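Local coordinates for protein D-isomer specific 2-hydroxyacid dehydrogenase NAD-binding (Xanthobacter autotrophicus, PDB 4XA8) that probably acts as an NAD(P)-dependent oxidoreductase of the D-2-hydroxyacid dehydrogenase family, pairing a Rossmann-type cofactor-binding domain with a second domain, at residues M103-A108 with D154-A159; V115-D121 with A228-N232; I145-G151 with E200-L206; T212-A218 with P237-A243. One frame throughout, in Å; residues are numbered along the deposited sequence.

Contact 1. Residues M103-A108 with D154-A159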
loop_
_atom_site.group_PDB
_atom_site.type_symbol
_atom_site.label_atom_id
_atom_site.label_comp_id
_atom_site.label_asym_id
_atom_site.label_seq_id
_atom_site.Cartn_x
_atom_site.Cartn_y
_atom_site.Cartn_z
ATOM N N MET A 103 14.420 9.592 -4.850
ATOM C CA MET A 103 13.246 9.390 -5.666
ATOM C C MET A 103 13.118 7.902 -5.889
ATOM O O MET A 103 11.996 7.386 -6.025
ATOM C CB MET A 103 13.362 10.126 -7.015
ATOM C CG MET A 103 12.210 9.853 -7.997
ATOM S SD MET A 103 12.782 9.862 -9.720
ATOM C CE MET A 103 11.296 9.435 -10.631
ATOM N N SER A 104 14.259 7.224 -5.953
ATOM C CA SER A 104 14.291 5.779 -6.092
ATOM C C SER A 104 13.498 5.100 -4.965
ATOM O O SER A 104 12.818 4.105 -5.198
ATOM C CB SER A 104 15.726 5.299 -6.073
ATOM O OG SER A 104 15.756 3.913 -6.201
ATOM N N GLN A 105 13.680 5.616 -3.756
ATOM C CA GLN A 105 12.960 5.146 -2.534
ATOM C C GLN A 105 11.482 5.458 -2.561
ATOM O O GLN A 105 10.662 4.601 -2.363
ATOM C CB GLN A 105 13.537 5.819 -1.276
ATOM C CG GLN A 105 12.780 5.406 -0.023
ATOM C CD GLN A 105 12.931 3.925 0.220
ATOM O OE1 GLN A 105 13.961 3.502 0.774
ATOM N NE2 GLN A 105 11.909 3.111 -0.169
ATOM N N MET A 106 11.152 6.705 -2.826
ATOM C CA MET A 106 9.784 7.118 -2.912
ATOM C C MET A 106 9.010 6.388 -4.027
ATOM O O MET A 106 7.851 6.041 -3.879
ATOM C CB MET A 106 9.756 8.618 -3.161
ATOM C CG MET A 106 8.372 9.237 -3.140
ATOM S SD MET A 106 8.419 10.970 -3.641
ATOM C CE MET A 106 6.680 11.323 -3.578
ATOM N N MET A 107 9.654 6.187 -5.166
ATOM C CA MET A 107 9.057 5.391 -6.206
ATOM C C MET A 107 8.876 3.913 -5.791
ATOM O O MET A 107 7.828 3.326 -6.024
ATOM C CB MET A 107 9.889 5.517 -7.498
ATOM C CG MET A 107 9.478 4.533 -8.554
ATOM S SD MET A 107 7.881 4.922 -9.280
ATOM C CE MET A 107 8.419 6.245 -10.398
ATOM N N ALA A 108 9.890 3.311 -5.173
ATOM C CA ALA A 108 9.771 1.918 -4.797
ATOM C C ALA A 108 8.667 1.758 -3.784
ATOM O O ALA A 108 7.948 0.758 -3.827
ATOM C CB ALA A 108 11.052 1.390 -4.190
ATOM N N ASP A 154 17.421 1.979 -13.020
ATOM C CA ASP A 154 17.670 2.235 -11.612
ATOM C C ASP A 154 16.378 2.172 -10.810
ATOM O O ASP A 154 16.330 1.522 -9.763
ATOM C CB ASP A 154 18.336 3.571 -11.414
ATOM C CG ASP A 154 19.791 3.565 -11.854
ATOM O OD1 ASP A 154 20.446 2.498 -11.863
ATOM O OD2 ASP A 154 20.276 4.649 -12.179
ATOM N N LEU A 155 15.298 2.739 -11.331
ATOM C CA LEU A 155 14.042 2.736 -10.571
ATOM C C LEU A 155 13.403 1.347 -10.561
ATOM O O LEU A 155 13.021 0.877 -9.517
ATOM C CB LEU A 155 13.087 3.797 -11.111
ATOM C CG LEU A 155 13.612 5.227 -10.957
ATOM C CD1 LEU A 155 12.708 6.189 -11.719
ATOM C CD2 LEU A 155 13.706 5.639 -9.506
ATOM N N GLY A 156 13.330 0.672 -11.713
ATOM C CA GLY A 156 12.659 -0.605 -11.814
ATOM C C GLY A 156 13.353 -1.730 -11.044
ATOM O O GLY A 156 12.698 -2.549 -10.379
ATOM N N ALA A 157 14.683 -1.770 -11.148
ATOM C CA ALA A 157 15.474 -2.698 -10.369
ATOM C C ALA A 157 15.283 -2.510 -8.877
ATOM O O ALA A 157 15.063 -3.490 -8.148
ATOM C CB ALA A 157 16.943 -2.624 -10.733
ATOM N N ALA A 158 15.279 -1.276 -8.393
ATOM C CA ALA A 158 15.031 -1.076 -6.945
ATOM C C ALA A 158 13.633 -1.519 -6.513
ATOM O O ALA A 158 13.457 -2.141 -5.410
ATOM C CB ALA A 158 15.272 0.367 -6.528
ATOM N N ALA A 159 12.625 -1.236 -7.346
ATOM C CA ALA A 159 11.252 -1.670 -7.006
ATOM C C ALA A 159 11.161 -3.189 -7.048
ATOM O O ALA A 159 10.565 -3.833 -6.137
ATOM C CB ALA A 159 10.262 -1.044 -7.992
HETATM O O HOH W 1 11.966 2.492 -7.545
#
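L155 extends both of its methyl groups to helix 103-119. CD2 of L155 rests 3.5 Å from CA of S104, on main chain that a small residue leaves within reach. The other branch, CD1 of L155, meets CE of M103 at 3.7 Å, the two side chains crossing at about a right angle; the long, pliable methionine can follow the shape of the leucine. S104 holds its OG anti to the backbone N (chi1 180°), which lays the hydroxyl 3.6 Å from CB of A158. One turn on, CB of A108 packs against CA of A159 at 4.2 Å. The alanines and the serine are small enough for the axes of 103-108 and 154-159 to approach to 9.0 Å, at a crossing angle of -52°. A water joins the two backbones, donating to O of S104 (3.0 Å) and to O of L155 (2.8 Å). D154, L155 and G156 contact NADPH in a structure of this protein, and M103 and M107 lie against the cofactor-site residues S286 and A285. Helix 154-165 begins beside the glycine-rich turn, consistent with the GxGxxG motif that includes G151 and G156, and is the dinucleotide-binding helix of a Rossmann fold.

Contact 2. Residues V115-D121 with A228-N232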
loop_
_atom_site.group_PDB
_atom_site.type_symbol
_atom_site.label_atom_id
_atom_site.label_comp_id
_atom_site.label_asym_id
_atom_site.label_seq_id
_atom_site.Cartn_x
_atom_site.Cartn_y
_atom_site.Cartn_z
ATOM N N VAL A 115 1.207 -2.539 -5.762
ATOM C CA VAL A 115 1.249 -4.001 -5.879
ATOM C C VAL A 115 0.465 -4.620 -4.721
ATOM O O VAL A 115 -0.362 -5.532 -4.972
ATOM C CB VAL A 115 2.659 -4.537 -5.924
ATOM C CG1 VAL A 115 2.690 -6.066 -5.806
ATOM C CG2 VAL A 115 3.304 -4.084 -7.206
ATOM N N LEU A 116 0.659 -4.121 -3.488
ATOM C CA LEU A 116 -0.048 -4.731 -2.324
ATOM C C LEU A 116 -1.578 -4.486 -2.397
ATOM O O LEU A 116 -2.399 -5.358 -2.058
ATOM C CB LEU A 116 0.490 -4.194 -0.984
ATOM C CG LEU A 116 1.915 -4.599 -0.596
ATOM C CD1 LEU A 116 2.455 -3.786 0.578
ATOM C CD2 LEU A 116 1.853 -6.060 -0.282
ATOM N N ARG A 117 -1.927 -3.316 -2.891
ATOM C CA ARG A 117 -3.318 -2.946 -3.004
ATOM C C ARG A 117 -4.018 -3.972 -3.964
ATOM O O ARG A 117 -5.100 -4.468 -3.661
ATOM C CB ARG A 117 -3.426 -1.505 -3.464
ATOM C CG ARG A 117 -4.778 -0.973 -3.875
ATOM C CD ARG A 117 -4.798 0.529 -4.245
ATOM N NE ARG A 117 -6.207 0.841 -4.485
ATOM C CZ ARG A 117 -6.848 0.630 -5.613
ATOM N NH1 ARG A 117 -6.209 0.167 -6.668
ATOM N NH2 ARG A 117 -8.163 0.850 -5.683
ATOM N N HIS A 118 -3.406 -4.306 -5.090
ATOM C CA HIS A 118 -3.970 -5.320 -5.996
ATOM C C HIS A 118 -3.865 -6.756 -5.499
ATOM O O HIS A 118 -4.804 -7.535 -5.648
ATOM C CB HIS A 118 -3.349 -5.187 -7.396
ATOM C CG HIS A 118 -3.793 -3.952 -8.108
ATOM N ND1 HIS A 118 -5.104 -3.750 -8.487
ATOM C CD2 HIS A 118 -3.124 -2.831 -8.457
ATOM C CE1 HIS A 118 -5.213 -2.568 -9.068
ATOM N NE2 HIS A 118 -4.023 -2.004 -9.073
ATOM N N ALA A 119 -2.724 -7.111 -4.930
ATOM C CA ALA A 119 -2.492 -8.463 -4.457
ATOM C C ALA A 119 -3.458 -8.801 -3.313
ATOM O O ALA A 119 -3.839 -9.930 -3.203
ATOM C CB ALA A 119 -1.050 -8.615 -3.974
ATOM N N ARG A 120 -3.809 -7.838 -2.447
ATOM C CA ARG A 120 -4.777 -8.121 -1.370
ATOM C C ARG A 120 -6.223 -7.865 -1.775
ATOM O O ARG A 120 -7.103 -7.998 -0.949
ATOM C CB ARG A 120 -4.407 -7.357 -0.106
ATOM C CG ARG A 120 -2.992 -7.629 0.412
ATOM C CD ARG A 120 -2.686 -9.094 0.594
ATOM N NE ARG A 120 -3.737 -9.755 1.343
ATOM C CZ ARG A 120 -3.811 -9.854 2.679
ATOM N NH1 ARG A 120 -2.856 -9.366 3.491
ATOM N NH2 ARG A 120 -4.865 -10.494 3.203
ATOM N N ASP A 121 -6.461 -7.543 -3.052
ATOM C CA ASP A 121 -7.799 -7.313 -3.596
ATOM C C ASP A 121 -8.494 -6.144 -2.928
ATOM O O ASP A 121 -9.745 -6.134 -2.791
ATOM C CB ASP A 121 -8.651 -8.599 -3.492
ATOM C CG ASP A 121 -8.275 -9.628 -4.559
ATOM O OD1 ASP A 121 -8.221 -9.317 -5.761
ATOM O OD2 ASP A 121 -7.990 -10.768 -4.196
ATOM N N ALA A 228 -5.638 -9.904 -15.485
ATOM C CA ALA A 228 -4.440 -9.306 -15.005
ATOM C C ALA A 228 -4.733 -7.958 -14.365
ATOM O O ALA A 228 -5.731 -7.307 -14.661
ATOM C CB ALA A 228 -3.405 -9.137 -16.130
ATOM N N LYS A 229 -3.838 -7.570 -13.466
ATOM C CA LYS A 229 -3.879 -6.267 -12.793
ATOM C C LYS A 229 -2.688 -5.398 -13.262
ATOM O O LYS A 229 -1.561 -5.853 -13.283
ATOM C CB LYS A 229 -3.884 -6.490 -11.294
ATOM C CG LYS A 229 -5.091 -7.386 -10.928
ATOM C CD LYS A 229 -4.947 -8.167 -9.668
ATOM C CE LYS A 229 -6.277 -8.789 -9.213
ATOM N NZ LYS A 229 -6.550 -8.350 -7.788
ATOM N N PHE A 230 -2.983 -4.161 -13.666
ATOM C CA PHE A 230 -2.045 -3.316 -14.425
ATOM C C PHE A 230 -1.744 -2.014 -13.656
ATOM O O PHE A 230 -2.660 -1.292 -13.260
ATOM C CB PHE A 230 -2.710 -3.018 -15.758
ATOM C CG PHE A 230 -1.835 -2.343 -16.761
ATOM C CD1 PHE A 230 -1.777 -0.956 -16.811
ATOM C CD2 PHE A 230 -1.098 -3.071 -17.683
ATOM C CE1 PHE A 230 -0.997 -0.305 -17.739
ATOM C CE2 PHE A 230 -0.323 -2.414 -18.641
ATOM C CZ PHE A 230 -0.275 -1.040 -18.660
ATOM N N ILE A 231 -0.454 -1.722 -13.445
ATOM C CA ILE A 231 0.003 -0.554 -12.729
ATOM C C ILE A 231 0.951 0.225 -13.671
ATOM O O ILE A 231 1.909 -0.362 -14.190
ATOM C CB ILE A 231 0.787 -0.944 -11.494
ATOM C CG1 ILE A 231 -0.127 -1.670 -10.513
ATOM C CG2 ILE A 231 1.428 0.276 -10.818
ATOM C CD1 ILE A 231 0.638 -2.471 -9.503
ATOM N N ASN A 232 0.681 1.517 -13.881
ATOM C CA ASN A 232 1.568 2.373 -14.749
ATOM C C ASN A 232 2.121 3.532 -13.971
ATOM O O ASN A 232 1.350 4.391 -13.524
ATOM C CB ASN A 232 0.848 2.912 -15.947
ATOM C CG ASN A 232 1.809 3.488 -16.974
ATOM O OD1 ASN A 232 3.025 3.331 -16.852
ATOM N ND2 ASN A 232 1.265 4.175 -17.964
#
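K229 and H118 slide past each other in opposite directions, the lysine running from the sheet to the end of helix 103-119 while the imidazole points back toward the strand. CB of K229 lies 4.1 Å from CG of H118, an oblique approach to the ring, and CG1 of I231 comes to 3.8 Å from CD2 of H118. Beyond the ring, CD1 of I231 meets CG2 of V115 at 3.9 Å, side chain across side chain at about a right angle; these branched residues give the helix an apolar seat on the sheet. The lysine chain bends at its last torsion (chi4 -125°), bringing NZ of K229 to 2.9 Å from O of H118 and 2.8 Å from OD1 of D121, which it meets from above the carboxylate plane. O of H118 thus has two donors, N of D121 and NZ of K229, on opposite faces of its plane. D121, with positive phi, is the C-prime residue of a Schellman motif. An alanine in place of K229 would probably leave D121 without this salt bridge and strip H118 O of one of its donors. E255 also pairs with NZ of K229 and accepts from ND1 of H118, while NE2 of H118 bonds T257. Two carboxylates and a helix C terminus round one ammonium group would be expected to stabilise its positive charge.

Contact 3. Residues I145-G151 with E200-L206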
loop_
_atom_site.group_PDB
_atom_site.type_symbol
_atom_site.label_atom_id
_atom_site.label_comp_id
_atom_site.label_asym_id
_atom_site.label_seq_id
_atom_site.Cartn_x
_atom_site.Cartn_y
_atom_site.Cartn_z
ATOM N N ILE A 145 1.550 -15.358 -5.959
ATOM C CA ILE A 145 1.230 -14.190 -6.785
ATOM C C ILE A 145 2.423 -13.714 -7.618
ATOM O O ILE A 145 3.464 -13.256 -7.103
ATOM C CB ILE A 145 0.668 -13.046 -5.932
ATOM C CG1 ILE A 145 -0.551 -13.549 -5.139
ATOM C CG2 ILE A 145 0.268 -11.851 -6.821
ATOM C CD1 ILE A 145 -1.137 -12.507 -4.196
ATOM N N ARG A 146 2.260 -13.816 -8.914
ATOM C CA ARG A 146 3.324 -13.482 -9.847
ATOM C C ARG A 146 3.244 -12.018 -10.223
ATOM O O ARG A 146 2.226 -11.576 -10.770
ATOM C CB ARG A 146 3.205 -14.341 -11.098
ATOM C CG ARG A 146 3.303 -15.817 -10.796
ATOM C CD ARG A 146 2.898 -16.634 -12.004
ATOM N NE ARG A 146 4.055 -17.270 -12.637
ATOM C CZ ARG A 146 4.019 -17.943 -13.793
ATOM N NH1 ARG A 146 2.885 -18.081 -14.476
ATOM N NH2 ARG A 146 5.130 -18.499 -14.259
ATOM N N VAL A 147 4.302 -11.270 -9.955
ATOM C CA VAL A 147 4.322 -9.786 -10.155
ATOM C C VAL A 147 5.510 -9.540 -11.115
ATOM O O VAL A 147 6.640 -9.993 -10.856
ATOM C CB VAL A 147 4.586 -9.018 -8.840
ATOM C CG1 VAL A 147 4.561 -7.506 -9.020
ATOM C CG2 VAL A 147 3.615 -9.432 -7.726
ATOM N N GLY A 148 5.218 -8.885 -12.219
ATOM C CA GLY A 148 6.173 -8.598 -13.266
ATOM C C GLY A 148 6.484 -7.108 -13.263
ATOM O O GLY A 148 5.569 -6.275 -13.413
ATOM N N VAL A 149 7.763 -6.760 -13.177
ATOM C CA VAL A 149 8.195 -5.349 -13.336
ATOM C C VAL A 149 8.794 -5.161 -14.761
ATOM O O VAL A 149 9.811 -5.797 -15.090
ATOM C CB VAL A 149 9.250 -5.015 -12.255
ATOM C CG1 VAL A 149 9.726 -3.563 -12.353
ATOM C CG2 VAL A 149 8.692 -5.237 -10.889
ATOM N N LEU A 150 8.126 -4.362 -15.595
ATOM C CA LEU A 150 8.536 -4.077 -16.952
ATOM C C LEU A 150 9.461 -2.859 -16.919
ATOM O O LEU A 150 9.012 -1.735 -16.754
ATOM C CB LEU A 150 7.284 -3.875 -17.823
ATOM C CG LEU A 150 7.461 -3.665 -19.297
ATOM C CD1 LEU A 150 7.834 -4.967 -19.991
ATOM C CD2 LEU A 150 6.164 -3.118 -19.872
ATOM N N GLY A 151 10.761 -3.097 -17.040
ATOM C CA GLY A 151 11.802 -2.059 -17.028
ATOM C C GLY A 151 12.666 -2.250 -15.814
ATOM O O GLY A 151 12.130 -2.286 -14.711
ATOM N N GLU A 200 0.631 -12.000 -13.279
ATOM C CA GLU A 200 -0.698 -11.682 -12.779
ATOM C C GLU A 200 -0.893 -10.196 -12.490
ATOM O O GLU A 200 -1.964 -9.660 -12.732
ATOM C CB GLU A 200 -1.009 -12.478 -11.494
ATOM C CG GLU A 200 -2.429 -12.254 -11.045
ATOM C CD GLU A 200 -2.825 -13.015 -9.782
ATOM O OE1 GLU A 200 -2.247 -14.082 -9.465
ATOM O OE2 GLU A 200 -3.733 -12.530 -9.108
ATOM N N ILE A 201 0.135 -9.557 -11.938
ATOM C CA ILE A 201 0.175 -8.105 -11.729
ATOM C C ILE A 201 1.344 -7.602 -12.524
ATOM O O ILE A 201 2.470 -8.171 -12.428
ATOM C CB ILE A 201 0.368 -7.753 -10.239
ATOM C CG1 ILE A 201 -0.775 -8.343 -9.404
ATOM C CG2 ILE A 201 0.423 -6.266 -10.007
ATOM C CD1 ILE A 201 -0.535 -8.348 -7.928
ATOM N N VAL A 202 1.151 -6.538 -13.310
ATOM C CA VAL A 202 2.295 -6.028 -14.069
ATOM C C VAL A 202 2.528 -4.555 -13.708
ATOM O O VAL A 202 1.573 -3.796 -13.496
ATOM C CB VAL A 202 2.146 -6.262 -15.612
ATOM C CG1 VAL A 202 1.002 -5.457 -16.158
ATOM C CG2 VAL A 202 3.400 -5.882 -16.381
ATOM N N VAL A 203 3.808 -4.180 -13.541
ATOM C CA VAL A 203 4.192 -2.757 -13.192
ATOM C C VAL A 203 5.003 -2.177 -14.327
ATOM O O VAL A 203 6.134 -2.622 -14.611
ATOM C CB VAL A 203 4.966 -2.617 -11.869
ATOM C CG1 VAL A 203 5.070 -1.164 -11.473
ATOM C CG2 VAL A 203 4.328 -3.421 -10.753
ATOM N N VAL A 204 4.452 -1.187 -15.004
ATOM C CA VAL A 204 5.210 -0.504 -16.074
ATOM C C VAL A 204 6.157 0.562 -15.481
ATOM O O VAL A 204 5.703 1.565 -14.884
ATOM C CB VAL A 204 4.291 0.221 -17.055
ATOM C CG1 VAL A 204 5.123 0.810 -18.209
ATOM C CG2 VAL A 204 3.240 -0.726 -17.614
ATOM N N MET A 205 7.457 0.351 -15.636
ATOM C CA MET A 205 8.492 1.238 -15.139
ATOM C C MET A 205 9.585 1.465 -16.215
ATOM O O MET A 205 10.781 1.567 -15.897
ATOM C CB MET A 205 9.155 0.686 -13.873
ATOM C CG MET A 205 8.151 0.329 -12.815
ATOM S SD MET A 205 8.952 -0.085 -11.244
ATOM C CE MET A 205 9.554 1.519 -10.787
ATOM N N LEU A 206 9.175 1.535 -17.483
ATOM C CA LEU A 206 10.151 1.705 -18.573
ATOM C C LEU A 206 10.447 3.168 -18.791
ATOM O O LEU A 206 9.540 3.955 -18.866
ATOM C CB LEU A 206 9.574 1.162 -19.861
ATOM C CG LEU A 206 9.632 -0.328 -20.013
ATOM C CD1 LEU A 206 8.630 -0.716 -21.076
ATOM C CD2 LEU A 206 11.053 -0.747 -20.378
HETATM O O HOH W 2 0.005 -15.410 -9.905
#
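L150 and L206 interlock where two parallel strands end: CG of L150 lies 3.6 Å from CD1 of L206, which nestles against both CG and CD2 of the other leucine. The second branch of L206 drops onto G151, with CD2 of L206 3.7 Å from CA of G151. That hollow exists because G151 has no side chain; a CB there would run into O of M205. An alanine at the place of L206 would probably open a gap beside L150 and leave CA of G151 without its cover. A glycine also lowers the surface inside the strand, at G148, where the bump comes from V202: a chi1 of 66° puts CG2 of V202 anti to its backbone N, 3.7 Å from O of G148. The backbones are joined in the alternating pattern of parallel strands, N of G148 donating to O of I201 (2.8 Å) and N of V203 donating to O of G148 (2.7 Å). Strands 146-150 and 201-204 are the first and fourth in chain order of a parallel Rossmann sheet, side by side at the crossover point where the connections diverge and the glycine-rich turn begins. On the face bearing V147, V149, I201 and V203, helices 103-119 and 154-165 pack. There CG1 of V149 meets SD of M205 at 3.7 Å, the flexible thioether filling in beside the rigid valine. At the opposite end, CD1 of I201 fits against CG2 of I145 at 3.8 Å. OE1 of E200, which also pairs with R140, accepts from a water that in turn accepts from N of R146.

Contact 4. Residues T212-A218 with P237-A243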
loop_
_atom_site.group_PDB
_atom_site.type_symbol
_atom_site.label_atom_id
_atom_site.label_comp_id
_atom_site.label_asym_id
_atom_site.label_seq_id
_atom_site.Cartn_x
_atom_site.Cartn_y
_atom_site.Cartn_z
ATOM N N THR A 212 10.667 2.411 -26.670
ATOM C CA THR A 212 9.658 2.010 -25.691
ATOM C C THR A 212 8.352 2.739 -25.881
ATOM O O THR A 212 7.369 2.347 -25.283
ATOM C CB THR A 212 10.121 2.241 -24.255
ATOM O OG1 THR A 212 10.243 3.657 -24.007
ATOM C CG2 THR A 212 11.420 1.507 -23.999
ATOM N N ARG A 213 8.330 3.800 -26.710
ATOM C CA ARG A 213 7.094 4.535 -26.918
ATOM C C ARG A 213 6.112 3.568 -27.529
ATOM O O ARG A 213 6.476 2.851 -28.444
ATOM C CB ARG A 213 7.276 5.751 -27.845
ATOM C CG ARG A 213 5.948 6.413 -28.212
ATOM C CD ARG A 213 6.126 7.465 -29.286
ATOM N NE ARG A 213 6.809 8.617 -28.721
ATOM C CZ ARG A 213 6.222 9.568 -28.008
ATOM N NH1 ARG A 213 4.912 9.551 -27.777
ATOM N NH2 ARG A 213 6.965 10.551 -27.529
ATOM N N GLY A 214 4.898 3.518 -26.989
ATOM C CA GLY A 214 3.864 2.589 -27.445
ATOM C C GLY A 214 4.198 1.094 -27.388
ATOM O O GLY A 214 3.574 0.286 -28.092
ATOM N N LEU A 215 5.152 0.696 -26.555
ATOM C CA LEU A 215 5.497 -0.731 -26.467
ATOM C C LEU A 215 4.339 -1.552 -25.898
ATOM O O LEU A 215 4.110 -2.666 -26.350
ATOM C CB LEU A 215 6.731 -0.909 -25.619
ATOM C CG LEU A 215 7.314 -2.321 -25.496
ATOM C CD1 LEU A 215 8.192 -2.648 -26.668
ATOM C CD2 LEU A 215 8.121 -2.469 -24.221
ATOM N N MET A 216 3.634 -1.033 -24.886
ATOM C CA MET A 216 2.462 -1.711 -24.329
ATOM C C MET A 216 1.243 -1.292 -25.171
ATOM O O MET A 216 0.420 -0.492 -24.756
ATOM C CB MET A 216 2.291 -1.427 -22.836
ATOM C CG MET A 216 3.340 -2.102 -21.933
ATOM S SD MET A 216 3.559 -3.902 -22.240
ATOM C CE MET A 216 1.916 -4.347 -21.700
ATOM N N ASN A 217 1.198 -1.843 -26.386
ATOM C CA ASN A 217 0.109 -1.672 -27.358
ATOM C C ASN A 217 -0.934 -2.796 -27.224
ATOM O O ASN A 217 -0.825 -3.652 -26.338
ATOM C CB ASN A 217 0.687 -1.640 -28.785
ATOM C CG ASN A 217 1.429 -2.935 -29.167
ATOM O OD1 ASN A 217 1.305 -3.987 -28.525
ATOM N ND2 ASN A 217 2.174 -2.865 -30.233
ATOM N N ALA A 218 -1.941 -2.817 -28.092
ATOM C CA ALA A 218 -2.948 -3.886 -28.031
ATOM C C ALA A 218 -2.338 -5.297 -28.077
ATOM O O ALA A 218 -2.733 -6.166 -27.332
ATOM C CB ALA A 218 -3.965 -3.715 -29.148
ATOM N N PRO A 237 2.572 7.393 -22.488
ATOM C CA PRO A 237 2.717 6.882 -23.853
ATOM C C PRO A 237 3.633 5.650 -24.059
ATOM O O PRO A 237 3.740 5.192 -25.203
ATOM C CB PRO A 237 3.280 8.095 -24.607
ATOM C CG PRO A 237 4.172 8.720 -23.622
ATOM C CD PRO A 237 3.501 8.525 -22.266
ATOM N N VAL A 238 4.295 5.129 -23.013
ATOM C CA VAL A 238 4.857 3.759 -23.067
ATOM C C VAL A 238 3.681 2.825 -23.293
ATOM O O VAL A 238 3.802 1.741 -23.856
ATOM C CB VAL A 238 5.575 3.365 -21.734
ATOM C CG1 VAL A 238 5.736 1.857 -21.630
ATOM C CG2 VAL A 238 6.934 4.047 -21.653
ATOM N N VAL A 239 2.532 3.253 -22.800
ATOM C CA VAL A 239 1.316 2.505 -22.894
ATOM C C VAL A 239 0.406 3.177 -23.899
ATOM O O VAL A 239 0.275 4.403 -23.897
ATOM C CB VAL A 239 0.653 2.394 -21.510
ATOM C CG1 VAL A 239 -0.674 1.681 -21.608
ATOM C CG2 VAL A 239 1.566 1.622 -20.569
ATOM N N ASP A 240 -0.189 2.380 -24.785
ATOM C CA ASP A 240 -1.239 2.881 -25.675
ATOM C C ASP A 240 -2.529 3.037 -24.880
ATOM O O ASP A 240 -3.132 2.052 -24.495
ATOM C CB ASP A 240 -1.457 1.895 -26.834
ATOM C CG ASP A 240 -2.346 2.445 -27.913
ATOM O OD1 ASP A 240 -3.575 2.484 -27.732
ATOM O OD2 ASP A 240 -1.820 2.823 -28.966
ATOM N N GLU A 241 -2.939 4.265 -24.606
ATOM C CA GLU A 241 -4.036 4.502 -23.676
ATOM C C GLU A 241 -5.350 3.961 -24.243
ATOM O O GLU A 241 -6.132 3.364 -23.513
ATOM C CB GLU A 241 -4.155 5.993 -23.344
ATOM C CG GLU A 241 -5.060 6.327 -22.157
ATOM C CD GLU A 241 -4.714 7.667 -21.482
ATOM O OE1 GLU A 241 -5.548 8.614 -21.530
ATOM O OE2 GLU A 241 -3.618 7.756 -20.875
ATOM N N ALA A 242 -5.554 4.113 -25.552
ATOM C CA ALA A 242 -6.754 3.628 -26.201
ATOM C C ALA A 242 -6.859 2.122 -25.998
ATOM O O ALA A 242 -7.906 1.609 -25.591
ATOM C CB ALA A 242 -6.755 3.985 -27.678
ATOM N N ALA A 243 -5.767 1.419 -26.228
ATOM C CA ALA A 243 -5.761 -0.043 -26.097
ATOM C C ALA A 243 -5.975 -0.494 -24.646
ATOM O O ALA A 243 -6.625 -1.500 -24.392
ATOM C CB ALA A 243 -4.455 -0.628 -26.640
#
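T212 opens the segment by laying its carbonyl oxygen against CA of V238 (3.6 Å), while its hydroxyl turns to P207 and T209. R213 runs outward, and CB of P237 approaches its guanidinium obliquely, 3.9 Å from NH1 of R213. G214 takes the third place of a type II turn from T212 to L215, where positive phi suits a residue without a side chain, and its N donates to O of P237 at 2.7 Å, in the carbonyl plane. Both main-chain polar atoms of M216 are bonded: its N donates to O of V238 (3.0 Å), and its O accepts from N of D240 (2.9 Å), the donor lying 39° above the carbonyl plane. CB of M216 also packs on CG2 of V239. N217 then caps helix 218-223 through R220, and CB of A218 meets CB of A243 at 4.0 Å, two small residues letting the helix starts come close. D240, its CG anti to the backbone N (chi1 -170°), caps its own helix, OD1 accepting from N of A243 through its anti lone pair. This single beta bridge, M216 with V239, and the bond from G214 tie together the loops after Rossmann strands 201-204 and 228-232, with V238 beside the NADPH-binding A234.

In the fold
From the N terminus the chain first forms a separate five-stranded sheet, then enters the cofactor domain through helix 103-119, whose start makes contact 1 and whose end makes contact 2. Contact 1 closes its loop when the chain reaches 154-159, contact 3 at 200-206, contact 2 at 228-232 and contact 4 at 237-243. Contacts 1 and 2 cross; contact 3 crosses contact 1 and is nested within the loop of contact 2. Contact 4 follows contact 3 in series and crosses contact 2. Contacts 2 and 3 share neighbouring strands of the seven-stranded sheet, M205 packs contact 3 against contact 1, and M216 and V238 join contact 4 to contact 3.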